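Local coordinates for secreted in xylem 3 (Fusarium oxysporum, PDB 5OD4), which is a secreted effector of a plant-pathogenic fungus that probably suppresses host plant immunity and can itself be recognised by the plant, at residues 36-41 / 47-52; 63-68 / 77-82; 111-114 / 120-123. All coordinates share one frame; numbering follows the deposited sequence.

Contact 1: residues 36-41 / 47-52. With EDO (1,2-ethanediol), chain C; EDO (1,2-ethanediol), chain E.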
ATOM      1  N   PRO A  36       2.125 -10.312 -10.714  1.00 14.63           N
ATOM      2  CA  PRO A  36       0.678 -10.368 -10.436  0.50 14.64           C
ATOM      3  C   PRO A  36      -0.097  -9.131 -10.938  1.00 12.51           C
ATOM      4  O   PRO A  36       0.496  -8.083 -11.215  1.00 11.81           O
ATOM      5  CB  PRO A  36       0.583 -10.538  -8.906  0.50 14.18           C
ATOM      6  CG  PRO A  36       2.005 -10.658  -8.423  0.50 13.14           C
ATOM      7  CD  PRO A  36       2.893 -10.072  -9.488  0.50 14.09           C
ATOM      8  N   PRO A  37      -1.437  -9.242 -11.120  1.00 12.37           N
ATOM      9  CA  PRO A  37      -2.142  -8.156 -11.831  1.00 10.86           C
ATOM     10  C   PRO A  37      -2.222  -6.869 -11.062  1.00  9.86           C
ATOM     11  O   PRO A  37      -2.544  -6.836  -9.903  1.00 13.91           O
ATOM     12  CB  PRO A  37      -3.575  -8.738 -12.010  1.00 11.56           C
ATOM     13  CG  PRO A  37      -3.379 -10.209 -11.980  1.00 13.30           C
ATOM     14  CD  PRO A  37      -2.325 -10.403 -10.936  1.00 13.60           C
ATOM     15  N   TYR A  38      -1.980  -5.769 -11.758  1.00  8.34           N
ATOM     16  CA  TYR A  38      -2.379  -4.474 -11.269  1.00  8.16           C
ATOM     17  C   TYR A  38      -3.875  -4.295 -11.357  1.00  8.42           C
ATOM     18  O   TYR A  38      -4.502  -4.780 -12.315  1.00  9.34           O
ATOM     19  CB  TYR A  38      -1.663  -3.354 -12.067  1.00  8.47           C
ATOM     20  CG  TYR A  38      -0.235  -3.095 -11.652  1.00  8.20           C
ATOM     21  CD1 TYR A  38       0.059  -2.181 -10.664  1.00  7.88           C
ATOM     22  CD2 TYR A  38       0.840  -3.716 -12.263  1.00  9.22           C
ATOM     23  CE1 TYR A  38       1.361  -1.865 -10.302  1.00  8.24           C
ATOM     24  CE2 TYR A  38       2.146  -3.412 -11.925  1.00  9.20           C
ATOM     25  CZ  TYR A  38       2.402  -2.479 -10.939  1.00  8.61           C
ATOM     26  OH  TYR A  38       3.676  -2.144 -10.586  1.00 10.08           O
ATOM     27  N   GLU A  39      -4.442  -3.528 -10.420  1.00  9.34           N
ATOM     28  CA  GLU A  39      -5.846  -3.138 -10.400  1.00 10.01           C
ATOM     29  C   GLU A  39      -5.930  -1.647 -10.234  1.00  9.71           C
ATOM     30  O   GLU A  39      -5.062  -1.030  -9.633  1.00 11.17           O
ATOM     31  CB  GLU A  39      -6.583  -3.855  -9.280  1.00 12.42           C
ATOM     32  CG  GLU A  39      -6.585  -5.351  -9.493  1.00 14.48           C
ATOM     33  CD  GLU A  39      -7.619  -6.116  -8.746  1.00 21.79           C
ATOM     34  OE1 GLU A  39      -8.281  -5.533  -7.855  1.00 24.73           O
ATOM     35  OE2 GLU A  39      -7.740  -7.346  -9.051  1.00 27.04           O
ATOM     36  N   ARG A  40      -7.000  -1.024 -10.704  1.00 11.47           N
ATOM     37  CA  ARG A  40      -7.137   0.458 -10.532  0.50 12.29           C
ATOM     38  C   ARG A  40      -7.316   0.721  -9.068  1.00 11.62           C
ATOM     39  O   ARG A  40      -8.055   0.038  -8.351  1.00 13.24           O
ATOM     40  CB  ARG A  40      -8.323   1.085 -11.330  0.50 12.54           C
ATOM     41  CG  ARG A  40      -8.543   2.586 -11.254  0.50 13.69           C
ATOM     42  CD  ARG A  40      -9.847   2.978 -11.968  0.50 16.35           C
ATOM     43  NE  ARG A  40     -10.900   1.954 -11.901  0.50 21.63           N
ATOM     44  CZ  ARG A  40     -12.038   2.052 -11.214  0.50 24.68           C
ATOM     45  NH1 ARG A  40     -12.314   3.130 -10.477  0.50 24.43           N
ATOM     46  NH2 ARG A  40     -12.914   1.050 -11.243  0.50 27.31           N
ATOM     47  N   ALA A  41      -6.595   1.743  -8.639  1.00 11.44           N
ATOM     48  CA  ALA A  41      -6.657   2.191  -7.264  1.00 12.30           C
ATOM     49  C   ALA A  41      -7.773   3.182  -7.181  1.00 13.94           C
ATOM     50  O   ALA A  41      -7.521   4.390  -7.088  1.00 12.69           O
ATOM     51  CB  ALA A  41      -5.309   2.734  -6.817  1.00 12.61           C
ATOM     52  N   ASN A  47      -2.713   2.783 -10.633  1.00  6.72           N
ATOM     53  CA  ASN A  47      -2.936   1.371 -10.406  1.00  6.82           C
ATOM     54  C   ASN A  47      -2.115   0.876  -9.220  1.00  6.74           C
ATOM     55  O   ASN A  47      -1.112   1.500  -8.844  1.00  7.40           O
ATOM     56  CB  ASN A  47      -2.598   0.567 -11.640  1.00  7.57           C
ATOM     57  CG  ASN A  47      -3.498   0.887 -12.823  1.00  7.68           C
ATOM     58  OD1 ASN A  47      -4.669   1.168 -12.638  1.00  9.46           O
ATOM     59  ND2 ASN A  47      -2.952   0.760 -14.019  1.00  9.97           N
ATOM     60  N   HIS A  48      -2.513  -0.264  -8.651  1.00  6.62           N
ATOM     61  CA  HIS A  48      -1.804  -0.837  -7.527  1.00  6.80           C
ATOM     62  C   HIS A  48      -1.884  -2.341  -7.564  1.00  6.67           C
ATOM     63  O   HIS A  48      -2.777  -2.929  -8.185  1.00  7.41           O
ATOM     64  CB  HIS A  48      -2.347  -0.315  -6.181  1.00  7.72           C
ATOM     65  CG  HIS A  48      -3.650  -0.931  -5.765  1.00  8.30           C
ATOM     66  ND1 HIS A  48      -4.803  -0.897  -6.514  1.00  9.49           N
ATOM     67  CD2 HIS A  48      -3.946  -1.644  -4.655  1.00  9.68           C
ATOM     68  CE1 HIS A  48      -5.749  -1.561  -5.865  1.00 10.62           C
ATOM     69  NE2 HIS A  48      -5.266  -2.013  -4.729  1.00 10.74           N
ATOM     70  N   ARG A  49      -0.966  -2.995  -6.849  1.00  6.54           N
ATOM     71  CA  ARG A  49      -1.097  -4.415  -6.581  1.00  6.84           C
ATOM     72  C   ARG A  49      -0.523  -4.713  -5.218  1.00  6.56           C
ATOM     73  O   ARG A  49       0.452  -4.101  -4.797  1.00  7.29           O
ATOM     74  CB  ARG A  49      -0.456  -5.280  -7.670  1.00  7.42           C
ATOM     75  CG  ARG A  49       0.985  -4.945  -7.971  1.00  7.48           C
ATOM     76  CD  ARG A  49       1.520  -5.848  -9.064  1.00  9.00           C
ATOM     77  NE  ARG A  49       2.933  -5.600  -9.271  1.00  9.17           N
ATOM     78  CZ  ARG A  49       3.637  -6.133 -10.240  1.00 10.78           C
ATOM     79  NH1 ARG A  49       3.081  -6.938 -11.136  1.00 12.98           N
ATOM     80  NH2 ARG A  49       4.913  -5.831 -10.335  1.00 11.93           N
ATOM     81  N   ILE A  50      -1.139  -5.680  -4.544  1.00  7.04           N
ATOM     82  CA  ILE A  50      -0.781  -6.128  -3.204  1.00  7.13           C
ATOM     83  C   ILE A  50      -0.601  -7.626  -3.307  1.00  7.40           C
ATOM     84  O   ILE A  50      -1.527  -8.327  -3.720  1.00  8.71           O
ATOM     85  CB  ILE A  50      -1.879  -5.772  -2.185  1.00  7.73           C
ATOM     86  CG1 ILE A  50      -2.183  -4.263  -2.165  1.00  8.55           C
ATOM     87  CG2 ILE A  50      -1.478  -6.276  -0.817  1.00  9.17           C
ATOM     88  CD1 ILE A  50      -3.448  -3.890  -1.435  1.00 10.20           C
ATOM     89  N   TYR A  51       0.589  -8.117  -2.999  1.00  7.30           N
ATOM     90  CA  TYR A  51       0.917  -9.508  -3.273  1.00  7.99           C
ATOM     91  C   TYR A  51       2.005  -9.981  -2.366  1.00  7.95           C
ATOM     92  O   TYR A  51       2.484  -9.240  -1.531  1.00  9.33           O
ATOM     93  CB  TYR A  51       1.266  -9.695  -4.753  1.00  8.60           C
ATOM     94  CG  TYR A  51       2.474  -8.936  -5.224  1.00  8.62           C
ATOM     95  CD1 TYR A  51       2.405  -7.577  -5.528  1.00  8.64           C
ATOM     96  CD2 TYR A  51       3.681  -9.565  -5.407  1.00  9.36           C
ATOM     97  CE1 TYR A  51       3.505  -6.880  -5.999  1.00  8.82           C
ATOM     98  CE2 TYR A  51       4.776  -8.886  -5.916  1.00  9.68           C
ATOM     99  CZ  TYR A  51       4.689  -7.552  -6.218  1.00  9.24           C
ATOM    100  OH  TYR A  51       5.781  -6.893  -6.747  1.00 10.06           O
ATOM    101  N   GLU A  52       2.388 -11.246  -2.519  1.00  9.10           N
ATOM    102  CA  GLU A  52       3.494 -11.820  -1.760  1.00  8.96           C
ATOM    103  C   GLU A  52       4.553 -12.364  -2.694  1.00  8.86           C
ATOM    104  O   GLU A  52       4.266 -12.769  -3.826  1.00 10.49           O
ATOM    105  CB  GLU A  52       2.998 -12.913  -0.808  1.00 10.66           C
ATOM    106  CG  GLU A  52       2.099 -12.285   0.284  1.00 11.37           C
ATOM    107  CD  GLU A  52       1.133 -13.257   0.948  1.00 12.97           C
ATOM    108  OE1 GLU A  52       0.751 -14.258   0.305  1.00 15.11           O
ATOM    109  OE2 GLU A  52       0.834 -13.058   2.151  1.00 13.58           O
TER
HETATM  110  C1  EDO C 202      -4.657  -5.589  -6.107  1.00 18.67           C
HETATM  111  O1  EDO C 202      -3.606  -6.561  -5.769  1.00 13.54           O
HETATM  112  C2  EDO C 202      -6.091  -5.960  -5.743  1.00 21.61           C
HETATM  113  O2  EDO C 202      -6.113  -6.258  -4.359  1.00 22.34           O
HETATM  114  C1  EDO E 204       1.352 -13.470  -6.260  1.00 20.77           C
HETATM  115  O1  EDO E 204       2.745 -13.686  -5.917  1.00 18.07           O
HETATM  116  C2  EDO E 204       0.394 -13.855  -5.119  1.00 20.78           C
HETATM  117  O2  EDO E 204       0.541 -12.962  -4.003  1.00 17.32           O
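E39 and H48 form an antiparallel hydrogen-bonded pair, E39 N giving to H48 O at 2.9 Å and H48 N to E39 O at 2.8 Å, before R40 and N47 close in as a non-hydrogen-bonded pair. The imidazole folds back on this ladder: H48 ND1 also donates to E39 O, at 3.1 Å and well above the carbonyl plane, so that oxygen takes two N-H groups from one residue. A41 CB packs beside the same ring.

R49 buries more surface here than any other residue. With chi1 at 53° its CG sits between the backbone N and C, and from there the chain runs extended across the Y38 ring. R49 CD lies over the ring centre, 3.8 Å from the Y38 centroid, and the guanidinium continues over CE2, its plane tilted only 15° from the ring. R49 NH1 donates to a lone pair of P36 O at 2.8 Å, in the guanidinium plane and with a nearly straight N-H...O. Further along, P36 CG rests over the face of Y51 in a CH-pi contact, 4.0 Å from the ring centroid; the Y51 hydroxyl bonds to D64.

Toward P36 the two backbones draw apart, and two ethanediol molecules, probably from the crystallisation liquor, accept from I50 N and E52 N on the edge of strand 47-53. R49 NE also forms a salt bridge to D64, and NH1 one to D35. Chemically, the arginine is held flat by ring, carbonyl and carboxylates together, pinning the loop before strand 39-40, and its positive charge is probably well balanced.

Contact 2: residues 63-68 / 77-82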
ATOM      1  N   ILE A  63       3.675  -4.108  -1.940  1.00  6.88           N
ATOM      2  CA  ILE A  63       2.712  -3.221  -2.577  1.00  6.82           C
ATOM      3  C   ILE A  63       3.449  -2.425  -3.634  1.00  6.68           C
ATOM      4  O   ILE A  63       4.432  -1.770  -3.328  1.00  8.04           O
ATOM      5  CB  ILE A  63       2.051  -2.278  -1.577  1.00  7.72           C
ATOM      6  CG1 ILE A  63       1.353  -3.076  -0.475  1.00  8.14           C
ATOM      7  CG2 ILE A  63       1.059  -1.329  -2.297  1.00  8.45           C
ATOM      8  CD1 ILE A  63       0.611  -2.266   0.554  1.00 10.60           C
ATOM      9  N   ASP A  64       2.936  -2.453  -4.865  1.00  6.57           N
ATOM     10  CA  ASP A  64       3.417  -1.589  -5.958  1.00  6.62           C
ATOM     11  C   ASP A  64       2.312  -0.630  -6.351  1.00  6.39           C
ATOM     12  O   ASP A  64       1.153  -1.025  -6.455  1.00  7.24           O
ATOM     13  CB  ASP A  64       3.795  -2.423  -7.186  1.00  7.55           C
ATOM     14  CG  ASP A  64       4.951  -3.343  -7.006  1.00  8.39           C
ATOM     15  OD1 ASP A  64       5.947  -2.991  -6.336  1.00 10.64           O
ATOM     16  OD2 ASP A  64       4.909  -4.470  -7.622  1.00 10.04           O
ATOM     17  N   VAL A  65       2.709   0.631  -6.665  1.00  6.33           N
ATOM     18  CA  VAL A  65       1.775   1.657  -7.136  1.00  6.38           C
ATOM     19  C   VAL A  65       2.397   2.283  -8.370  1.00  6.53           C
ATOM     20  O   VAL A  65       3.556   2.685  -8.342  1.00  7.09           O
ATOM     21  CB  VAL A  65       1.543   2.707  -6.048  1.00  7.03           C
ATOM     22  CG1 VAL A  65       0.642   3.826  -6.585  1.00  7.69           C
ATOM     23  CG2 VAL A  65       0.943   2.079  -4.803  1.00  7.95           C
ATOM     24  N   ALA A  66       1.618   2.399  -9.478  1.00  6.55           N
ATOM     25  CA  ALA A  66       2.188   2.933 -10.699  1.00  7.16           C
ATOM     26  C   ALA A  66       1.140   3.657 -11.494  1.00  6.68           C
ATOM     27  O   ALA A  66      -0.059   3.332 -11.427  1.00  7.42           O
ATOM     28  CB  ALA A  66       2.792   1.823 -11.549  1.00  8.53           C
ATOM     29  N   PRO A  67       1.558   4.612 -12.329  1.00  7.00           N
ATOM     30  CA  PRO A  67       0.649   5.164 -13.342  1.00  7.55           C
ATOM     31  C   PRO A  67       0.192   4.074 -14.300  1.00  7.37           C
ATOM     32  O   PRO A  67       0.867   3.044 -14.445  1.00  7.90           O
ATOM     33  CB  PRO A  67       1.509   6.193 -14.099  1.00  9.58           C
ATOM     34  CG  PRO A  67       2.693   6.450 -13.204  1.00  9.89           C
ATOM     35  CD  PRO A  67       2.920   5.152 -12.496  1.00  8.30           C
ATOM     36  N   PRO A  68      -0.931   4.279 -14.993  1.00  8.57           N
ATOM     37  CA  PRO A  68      -1.382   3.322 -16.007  1.00  8.76           C
ATOM     38  C   PRO A  68      -0.576   3.429 -17.282  1.00  7.69           C
ATOM     39  O   PRO A  68      -0.076   4.504 -17.625  1.00  8.25           O
ATOM     40  CB  PRO A  68      -2.820   3.759 -16.276  1.00 10.44           C
ATOM     41  CG  PRO A  68      -2.720   5.262 -16.102  1.00 11.93           C
ATOM     42  CD  PRO A  68      -1.839   5.431 -14.887  1.00 10.87           C
ATOM     43  N   TYR A  77       2.490  11.909  -5.293  1.00  7.48           N
ATOM     44  CA  TYR A  77       1.555  11.124  -4.486  1.00  7.53           C
ATOM     45  C   TYR A  77       2.250  10.579  -3.269  1.00  7.58           C
ATOM     46  O   TYR A  77       3.412  10.137  -3.300  1.00  9.18           O
ATOM     47  CB  TYR A  77       0.976   9.938  -5.295  1.00  8.37           C
ATOM     48  CG  TYR A  77       0.222  10.349  -6.528  1.00  7.65           C
ATOM     49  CD1 TYR A  77       0.906  10.638  -7.715  1.00  8.14           C
ATOM     50  CD2 TYR A  77      -1.146  10.449  -6.551  1.00  8.99           C
ATOM     51  CE1 TYR A  77       0.237  11.007  -8.847  1.00  8.73           C
ATOM     52  CE2 TYR A  77      -1.838  10.807  -7.706  1.00 10.30           C
ATOM     53  CZ  TYR A  77      -1.146  11.083  -8.844  1.00  9.76           C
ATOM     54  OH  TYR A  77      -1.739  11.446 -10.018  1.00 13.09           O
ATOM     55  N   GLU A  78       1.501  10.586  -2.165  1.00  7.21           N
ATOM     56  CA  GLU A  78       1.872   9.997  -0.886  1.00  7.48           C
ATOM     57  C   GLU A  78       1.228   8.622  -0.788  1.00  7.09           C
ATOM     58  O   GLU A  78       0.025   8.477  -1.033  1.00  8.42           O
ATOM     59  CB  GLU A  78       1.376  10.921   0.231  1.00  8.49           C
ATOM     60  CG  GLU A  78       1.601  10.437   1.649  1.00  8.85           C
ATOM     61  CD  GLU A  78       3.026  10.476   2.115  1.00  9.18           C
ATOM     62  OE1 GLU A  78       3.936  10.836   1.375  1.00 10.26           O
ATOM     63  OE2 GLU A  78       3.247  10.128   3.317  1.00  9.82           O
ATOM     64  N   ILE A  79       2.022   7.611  -0.412  1.00  6.76           N
ATOM     65  CA  ILE A  79       1.564   6.240  -0.264  1.00  6.82           C
ATOM     66  C   ILE A  79       1.921   5.806   1.153  1.00  6.69           C
ATOM     67  O   ILE A  79       3.074   5.900   1.557  1.00  7.78           O
ATOM     68  CB  ILE A  79       2.254   5.322  -1.283  1.00  7.37           C
ATOM     69  CG1 ILE A  79       1.992   5.771  -2.709  1.00  9.07           C
ATOM     70  CG2 ILE A  79       1.813   3.886  -1.087  1.00  8.18           C
ATOM     71  CD1 ILE A  79       3.016   5.298  -3.696  1.00 10.20           C
ATOM     72  N   GLU A  80       0.914   5.385   1.934  1.00  6.33           N
ATOM     73  CA  GLU A  80       1.135   5.053   3.340  1.00  6.33           C
ATOM     74  C   GLU A  80       0.512   3.742   3.683  1.00  6.21           C
ATOM     75  O   GLU A  80      -0.621   3.459   3.277  1.00  7.19           O
ATOM     76  CB  GLU A  80       0.566   6.162   4.247  1.00  6.81           C
ATOM     77  CG  GLU A  80       1.155   7.515   4.007  1.00  7.87           C
ATOM     78  CD  GLU A  80       0.653   8.632   4.901  1.00  7.64           C
ATOM     79  OE1 GLU A  80      -0.315   8.451   5.671  1.00  8.50           O
ATOM     80  OE2 GLU A  80       1.291   9.721   4.840  1.00  8.55           O
ATOM     81  N   VAL A  81       1.210   2.983   4.528  1.00  6.33           N
ATOM     82  CA  VAL A  81       0.677   1.771   5.131  1.00  6.73           C
ATOM     83  C   VAL A  81       0.728   1.911   6.642  1.00  6.46           C
ATOM     84  O   VAL A  81       1.812   2.154   7.211  1.00  7.20           O
ATOM     85  CB  VAL A  81       1.445   0.513   4.697  1.00  8.05           C
ATOM     86  CG1 VAL A  81       0.899  -0.711   5.405  1.00  9.19           C
ATOM     87  CG2 VAL A  81       1.396   0.357   3.189  1.00  9.66           C
ATOM     88  N   ARG A  82      -0.419   1.727   7.288  1.00  6.65           N
ATOM     89  CA  ARG A  82      -0.489   1.560   8.734  1.00  6.95           C
ATOM     90  C   ARG A  82      -0.779   0.098   9.037  1.00  6.74           C
ATOM     91  O   ARG A  82      -1.400  -0.609   8.240  1.00  8.08           O
ATOM     92  CB  ARG A  82      -1.576   2.445   9.349  1.00  7.99           C
ATOM     93  CG  ARG A  82      -1.318   3.916   9.067  1.00  9.76           C
ATOM     94  CD  ARG A  82      -2.284   4.858   9.738  1.00 11.04           C
ATOM     95  NE  ARG A  82      -2.037   4.916  11.146  1.00 12.08           N
ATOM     96  CZ  ARG A  82      -2.779   4.404  12.130  1.00 14.24           C
ATOM     97  NH1 ARG A  82      -3.856   3.687  11.946  1.00 17.91           N
ATOM     98  NH2 ARG A  82      -2.349   4.638  13.317  1.00 15.28           N
TER
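I79 and V65 bury the most surface here, and they meet head-on. The CD1 methyl of I79 arrives tip to tip at the branch point of V65, 3.8 Å from V65 CB and 4.0 Å from each of V65 CG1 and CG2, so one methyl is seated centrally against the fork. The outstretched chain of I79, with chi2 at 157°, gives it that reach between strands whose CA atoms stand 8.3 Å apart at V65 and I79.

I63, next in buried surface, repeats the pairing with the roles exchanged: here the isoleucine comes from strand 60-66 and the valine from strand 77-85. I63 CD1 touches V81 CG2 at 3.8 Å, again end to end, with the backbones slightly wider apart. L123 packs on both I79 and V81, W113 on I63 and V81, and I125 on V65, so the two pairs sit inside a larger aliphatic and aromatic core.

All four residues are buried, and the strands belong to different sheets of the sandwich. Contact between the strands is entirely between hydrocarbon groups: the cohesion is hydrophobic and dispersive, resting on the fit of methyls rather than on directional bonds.

Contact 3: residues 111-114 / 120-123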
ATOM      1  N   ILE A 111       6.634  -0.750  -1.631  1.00  8.89           N
ATOM      2  CA  ILE A 111       6.818  -0.996  -0.212  1.00  8.63           C
ATOM      3  C   ILE A 111       6.820  -2.491   0.014  1.00  8.19           C
ATOM      4  O   ILE A 111       6.015  -3.185  -0.600  1.00  8.85           O
ATOM      5  CB  ILE A 111       5.685  -0.338   0.589  1.00 10.13           C
ATOM      6  CG1 ILE A 111       5.687   1.163   0.416  1.00 10.80           C
ATOM      7  CG2 ILE A 111       5.707  -0.756   2.024  1.00 12.46           C
ATOM      8  CD1 ILE A 111       4.491   1.847   1.004  1.00 11.57           C
ATOM      9  N   SER A 112       7.667  -2.984   0.918  1.00  8.70           N
ATOM     10  CA  SER A 112       7.603  -4.420   1.246  1.00  8.47           C
ATOM     11  C   SER A 112       8.028  -4.649   2.670  1.00  8.41           C
ATOM     12  O   SER A 112       8.698  -3.819   3.276  1.00 10.49           O
ATOM     13  CB  SER A 112       8.442  -5.258   0.293  1.00 10.57           C
ATOM     14  OG  SER A 112       9.828  -5.006   0.419  1.00 13.42           O
ATOM     15  N   TRP A 113       7.626  -5.810   3.182  1.00  7.90           N
ATOM     16  CA  TRP A 113       7.917  -6.184   4.575  1.00  8.24           C
ATOM     17  C   TRP A 113       7.814  -7.685   4.730  1.00  8.15           C
ATOM     18  O   TRP A 113       7.234  -8.374   3.897  1.00  8.49           O
ATOM     19  CB  TRP A 113       7.016  -5.454   5.562  1.00  8.25           C
ATOM     20  CG  TRP A 113       5.550  -5.734   5.448  1.00  7.74           C
ATOM     21  CD1 TRP A 113       4.843  -6.708   6.078  1.00  8.08           C
ATOM     22  CD2 TRP A 113       4.593  -4.966   4.717  1.00  7.77           C
ATOM     23  NE1 TRP A 113       3.503  -6.594   5.802  1.00  8.30           N
ATOM     24  CE2 TRP A 113       3.327  -5.526   4.966  1.00  7.85           C
ATOM     25  CE3 TRP A 113       4.669  -3.820   3.896  1.00  8.69           C
ATOM     26  CZ2 TRP A 113       2.173  -4.976   4.444  1.00  8.96           C
ATOM     27  CZ3 TRP A 113       3.512  -3.318   3.370  1.00  9.59           C
ATOM     28  CH2 TRP A 113       2.289  -3.886   3.637  1.00  9.73           C
ATOM     29  N   ASP A 114       8.368  -8.214   5.813  1.00  9.44           N
ATOM     30  CA  ASP A 114       8.243  -9.648   6.108  1.00  9.54           C
ATOM     31  C   ASP A 114       6.773  -9.937   6.442  1.00  8.77           C
ATOM     32  O   ASP A 114       6.193  -9.339   7.333  1.00 10.11           O
ATOM     33  CB  ASP A 114       9.128 -10.033   7.285  1.00 12.25           C
ATOM     34  CG  ASP A 114      10.604  -9.964   6.981  1.00 15.36           C
ATOM     35  OD1 ASP A 114      11.035  -9.986   5.822  1.00 16.93           O
ATOM     36  OD2 ASP A 114      11.382 -10.000   7.964  1.00 24.51           O
ATOM     37  N   THR A 120      -3.596  -6.230  10.736  1.00  7.08           N
ATOM     38  CA  THR A 120      -4.345  -5.805   9.562  1.00  7.85           C
ATOM     39  C   THR A 120      -3.653  -4.567   9.004  1.00  6.96           C
ATOM     40  O   THR A 120      -3.195  -3.709   9.774  1.00  8.29           O
ATOM     41  CB  THR A 120      -5.815  -5.453   9.934  1.00  9.10           C
ATOM     42  OG1 THR A 120      -6.407  -6.573  10.637  1.00 10.13           O
ATOM     43  CG2 THR A 120      -6.665  -5.135   8.726  1.00 10.29           C
ATOM     44  N   TYR A 121      -3.593  -4.465   7.682  1.00  6.51           N
ATOM     45  CA  TYR A 121      -2.854  -3.411   7.015  1.00  6.71           C
ATOM     46  C   TYR A 121      -3.804  -2.466   6.305  1.00  6.94           C
ATOM     47  O   TYR A 121      -4.782  -2.899   5.694  1.00  8.71           O
ATOM     48  CB  TYR A 121      -1.854  -4.038   5.998  1.00  7.19           C
ATOM     49  CG  TYR A 121      -0.917  -4.975   6.686  1.00  6.81           C
ATOM     50  CD1 TYR A 121       0.167  -4.493   7.384  1.00  6.93           C
ATOM     51  CD2 TYR A 121      -1.140  -6.331   6.711  1.00  6.99           C
ATOM     52  CE1 TYR A 121       1.020  -5.350   8.071  1.00  7.38           C
ATOM     53  CE2 TYR A 121      -0.316  -7.207   7.400  1.00  7.59           C
ATOM     54  CZ  TYR A 121       0.754  -6.701   8.084  1.00  7.44           C
ATOM     55  OH  TYR A 121       1.611  -7.516   8.808  1.00  8.69           O
ATOM     56  N   TYR A 122      -3.492  -1.171   6.378  1.00  6.94           N
ATOM     57  CA  TYR A 122      -4.346  -0.109   5.822  1.00  7.50           C
ATOM     58  C   TYR A 122      -3.510   0.727   4.884  1.00  7.28           C
ATOM     59  O   TYR A 122      -2.572   1.400   5.327  1.00  8.66           O
ATOM     60  CB  TYR A 122      -4.929   0.761   6.956  1.00  9.23           C
ATOM     61  CG  TYR A 122      -5.845  -0.025   7.863  1.00 10.01           C
ATOM     62  CD1 TYR A 122      -5.343  -0.870   8.873  1.00 10.38           C
ATOM     63  CD2 TYR A 122      -7.206   0.044   7.687  1.00 12.46           C
ATOM     64  CE1 TYR A 122      -6.185  -1.594   9.693  1.00 12.01           C
ATOM     65  CE2 TYR A 122      -8.086  -0.714   8.497  1.00 13.84           C
ATOM     66  CZ  TYR A 122      -7.542  -1.530   9.470  1.00 13.89           C
ATOM     67  OH  TYR A 122      -8.378  -2.261  10.289  1.00 17.09           O
ATOM     68  N   LEU A 123      -3.845   0.698   3.600  1.00  7.42           N
ATOM     69  CA  LEU A 123      -3.134   1.420   2.564  1.00  7.32           C
ATOM     70  C   LEU A 123      -3.922   2.674   2.187  1.00  7.40           C
ATOM     71  O   LEU A 123      -5.129   2.602   1.949  1.00  9.16           O
ATOM     72  CB  LEU A 123      -3.016   0.524   1.320  1.00  8.27           C
ATOM     73  CG  LEU A 123      -2.495   1.140   0.037  1.00  8.52           C
ATOM     74  CD1 LEU A 123      -1.056   1.600   0.198  1.00  8.38           C
ATOM     75  CD2 LEU A 123      -2.636   0.162  -1.119  1.00 10.74           C
TER
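W113 and Y121 reach each other from facing strands through contrasting torsions. In W113, CG stands between the backbone N and the carbonyl carbon (chi1 63°), and chi2 near 90° turns the indole plane across the plane of CA, CB and CG; in Y121, CG lies anti to the carbonyl carbon, beside the backbone N. The two CA atoms are 11.4 Å apart, a span that the rings bridge by overlapping, each pointing toward the other's strand.

The rings meet obliquely. The tyrosine ring and the five-membered ring of the indole have centroids 4.9 Å apart and planes inclined at 39°. The side of the indole from NE1 through CE2 to CZ2 does the touching. W113 CZ2 lies over one face of the tyrosine ring, displaced toward its rim, and comes to 3.6 Å from Y121 CD1. W113 NE1 follows the ring outward and lies 3.6 Å from both Y121 CE1 and Y121 CZ. That side of the indole therefore runs over one face of the phenol, from near CG to the hydroxyl end.

The polar end of Y121 is fixed separately: its OH is hydrogen-bonded to D116 O in the short link that leads from one strand to the other, which holds the hydroxyl end of the ring. Aromatic neighbours extend the cluster. F96 meets W113 edge-to-face, while F21 packs on both W113 and Y121. W113 also touches T61 and H97.

Strand 109-114 is an outermost strand of one four-stranded antiparallel sheet, whereas strand 119-127 runs inside the other. Large buried rings joining two facing sheets in this way belong to the hydrophobic core of a beta-sandwich, the fold of this effector.

Read from the N terminus, the three contacts come strictly in series: each closes before the next opens, so none nest or cross. Contact 1 closes the hairpin of strands 39-40 and 47-53 within one sheet. The chain then turns back as strand 60-66, whose D64 ties contact 1 to contact 2. Contact 2 closes the loop 69-76, by which the chain passes to the second sheet. After strand 94-101 it returns to the first sheet as strand 109-114, and contact 3 closes the final crossing. Backbone pairing of I63 with I111 and of R82 with Y122 makes contacts 2 and 3 neighbours in both sheets.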